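PDB 2CZD: orotidine 5'-phosphate decarboxylase from Pyrococcus horikoshii, which probably catalyses the decarboxylation of orotidine 5'-monophosphate to UMP, the last step of de novo UMP biosynthesis, as a homodimer. Local coordinates for residues 30-35 with 56-61. Residues are numbered along the deposited sequence; the frame is centred on the assembly and turned at random.
Sequences VNWPLI and ADLKLA
Leu-58 sets its CD2 methyl over one face of the Trp-32 indole, 3.8 Å from the centroid of the six-membered ring and 14° off the normal, a CH-pi contact. The two side chains cross at about a right angle, and Leu-58 CD1 reaches the outer part of the same ring near CZ2. With CG of Trp-32 beside its backbone N (chi1 -79°), the indole is carried back from the first turn of helix 32-38 to strand 53-60. Ile-35 presses its CD1 against Leu-58 CD2 at 3.8 Å, while Leu-60 CD2 approaches the indole obliquely at CZ2. The single indole N-H is shared: a water in the ring plane, 2.9 Å from NE1, is the main acceptor and donates in turn to Leu-58 O, which receives only a weak, bent share (124°) from NE1. This is the C-terminal end of the strands of a TIM barrel, where strand 27-31, joined to parallel strand 53-60 by a 2.8 Å bond from Asp-57 N to Val-30 O, turns into helix 32-38. Asn-31 caps that helix, its OD1 accepting from Leu-34 N and its ND2 hydrogen-bonded to Tyr-9 OH. Lys-59, the active-site proton donor, forms a salt bridge of 2.9 Å from NZ to Asp-57 OD1, on its syn side; Asp-57 OD2 pairs with Lys-29, and Lys-59 NZ also bridges to Asp-62 of the second subunit. Trp-32 stacks on Trp-32 of that subunit.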
loop_
_atom_site.group_PDB
_atom_site.type_symbol
_atom_site.label_atom_id
_atom_site.label_comp_id
_atom_site.label_asym_id
_atom_site.label_seq_id
_atom_site.Cartn_x
_atom_site.Cartn_y
_atom_site.Cartn_z
ATOM N N VAL B 30 -5.802 -0.353 -12.556
ATOM C CA VAL B 30 -4.421 -0.820 -12.589
ATOM C C VAL B 30 -3.934 -1.034 -11.158
ATOM O O VAL B 30 -4.443 -0.416 -10.222
ATOM C CB VAL B 30 -3.491 0.178 -13.327
ATOM C CG1 VAL B 30 -3.982 0.373 -14.771
ATOM C CG2 VAL B 30 -3.445 1.510 -12.586
ATOM N N ASN B 31 -2.961 -1.917 -10.981
ATOM C CA ASN B 31 -2.453 -2.187 -9.633
ATOM C C ASN B 31 -0.953 -1.925 -9.491
ATOM O O ASN B 31 -0.306 -1.487 -10.437
ATOM C CB ASN B 31 -2.787 -3.626 -9.232
ATOM C CG ASN B 31 -2.204 -4.652 -10.184
ATOM O OD1 ASN B 31 -1.323 -4.352 -10.979
ATOM N ND2 ASN B 31 -2.682 -5.884 -10.083
ATOM N N TRP B 32 -0.401 -2.145 -8.299
ATOM C CA TRP B 32 1.032 -1.915 -8.120
ATOM C C TRP B 32 1.905 -2.799 -9.039
ATOM O O TRP B 32 2.886 -2.321 -9.604
ATOM C CB TRP B 32 1.442 -2.112 -6.642
ATOM C CG TRP B 32 1.129 -0.942 -5.708
ATOM C CD1 TRP B 32 0.432 -1.011 -4.532
ATOM C CD2 TRP B 32 1.615 0.406 -5.802
ATOM N NE1 TRP B 32 0.460 0.203 -3.887
ATOM C CE2 TRP B 32 1.179 1.092 -4.637
ATOM C CE3 TRP B 32 2.377 1.099 -6.746
ATOM C CZ2 TRP B 32 1.485 2.431 -4.394
ATOM C CZ3 TRP B 32 2.687 2.452 -6.502
ATOM C CH2 TRP B 32 2.236 3.095 -5.327
ATOM N N PRO B 33 1.559 -4.088 -9.203
ATOM C CA PRO B 33 2.397 -4.921 -10.082
ATOM C C PRO B 33 2.587 -4.330 -11.482
ATOM O O PRO B 33 3.693 -4.352 -12.019
ATOM C CB PRO B 33 1.654 -6.258 -10.108
ATOM C CG PRO B 33 1.115 -6.353 -8.671
ATOM C CD PRO B 33 0.676 -4.912 -8.354
ATOM N N LEU B 34 1.514 -3.806 -12.075
ATOM C CA LEU B 34 1.628 -3.213 -13.403
ATOM C C LEU B 34 2.494 -1.958 -13.349
ATOM O O LEU B 34 3.365 -1.772 -14.193
ATOM C CB LEU B 34 0.241 -2.878 -13.980
ATOM C CG LEU B 34 0.252 -2.232 -15.371
ATOM C CD1 LEU B 34 0.878 -3.210 -16.390
ATOM C CD2 LEU B 34 -1.174 -1.876 -15.781
ATOM N N ILE B 35 2.279 -1.103 -12.350
ATOM C CA ILE B 35 3.070 0.121 -12.213
ATOM C C ILE B 35 4.563 -0.213 -11.999
ATOM O O ILE B 35 5.459 0.459 -12.532
ATOM C CB ILE B 35 2.525 0.966 -11.037
ATOM C CG1 ILE B 35 1.144 1.506 -11.407
ATOM C CG2 ILE B 35 3.496 2.107 -10.688
ATOM C CD1 ILE B 35 0.415 2.162 -10.249
ATOM N N ALA B 56 -6.566 3.648 -9.882
ATOM C CA ALA B 56 -5.292 3.099 -9.414
ATOM C C ALA B 56 -5.600 2.364 -8.105
ATOM O O ALA B 56 -5.863 3.000 -7.068
ATOM C CB ALA B 56 -4.263 4.221 -9.189
ATOM N N ASP B 57 -5.613 1.035 -8.187
ATOM C CA ASP B 57 -5.940 0.154 -7.066
ATOM C C ASP B 57 -4.675 -0.005 -6.238
ATOM O O ASP B 57 -3.990 -1.034 -6.298
ATOM C CB ASP B 57 -6.420 -1.207 -7.602
ATOM C CG ASP B 57 -6.975 -2.101 -6.513
ATOM O OD1 ASP B 57 -6.820 -1.754 -5.327
ATOM O OD2 ASP B 57 -7.553 -3.161 -6.833
ATOM N N LEU B 58 -4.365 1.041 -5.485
ATOM C CA LEU B 58 -3.156 1.020 -4.652
ATOM C C LEU B 58 -3.402 0.605 -3.205
ATOM O O LEU B 58 -2.478 0.126 -2.544
ATOM C CB LEU B 58 -2.498 2.396 -4.659
ATOM C CG LEU B 58 -2.335 3.033 -6.038
ATOM C CD1 LEU B 58 -1.588 4.366 -5.883
ATOM C CD2 LEU B 58 -1.577 2.092 -6.962
ATOM N N LYS B 59 -4.640 0.767 -2.731
ATOM C CA LYS B 59 -5.009 0.471 -1.334
ATOM C C LYS B 59 -4.006 1.168 -0.426
ATOM O O LYS B 59 -3.382 0.557 0.455
ATOM C CB LYS B 59 -5.054 -1.034 -1.069
ATOM C CG LYS B 59 -6.161 -1.727 -1.861
ATOM C CD LYS B 59 -6.420 -3.159 -1.379
ATOM C CE LYS B 59 -7.489 -3.888 -2.216
ATOM N NZ LYS B 59 -7.059 -4.094 -3.643
ATOM N N LEU B 60 -3.865 2.473 -0.653
ATOM C CA LEU B 60 -2.905 3.263 0.123
ATOM C C LEU B 60 -3.202 3.157 1.612
ATOM O O LEU B 60 -4.361 3.264 2.050
ATOM C CB LEU B 60 -2.897 4.729 -0.312
ATOM C CG LEU B 60 -2.379 4.990 -1.742
ATOM C CD1 LEU B 60 -2.367 6.516 -1.973
ATOM C CD2 LEU B 60 -0.994 4.359 -1.965
ATOM N N ALA B 61 -2.130 2.960 2.376
ATOM C CA ALA B 61 -2.232 2.752 3.820
ATOM C C ALA B 61 -1.011 3.345 4.530
ATOM O O ALA B 61 -0.498 2.796 5.510
ATOM C CB ALA B 61 -2.319 1.247 4.089
HETATM O O HOH W 1 -1.872 -3.143 -5.952
HETATM O O HOH W 2 -0.156 0.841 -1.077
#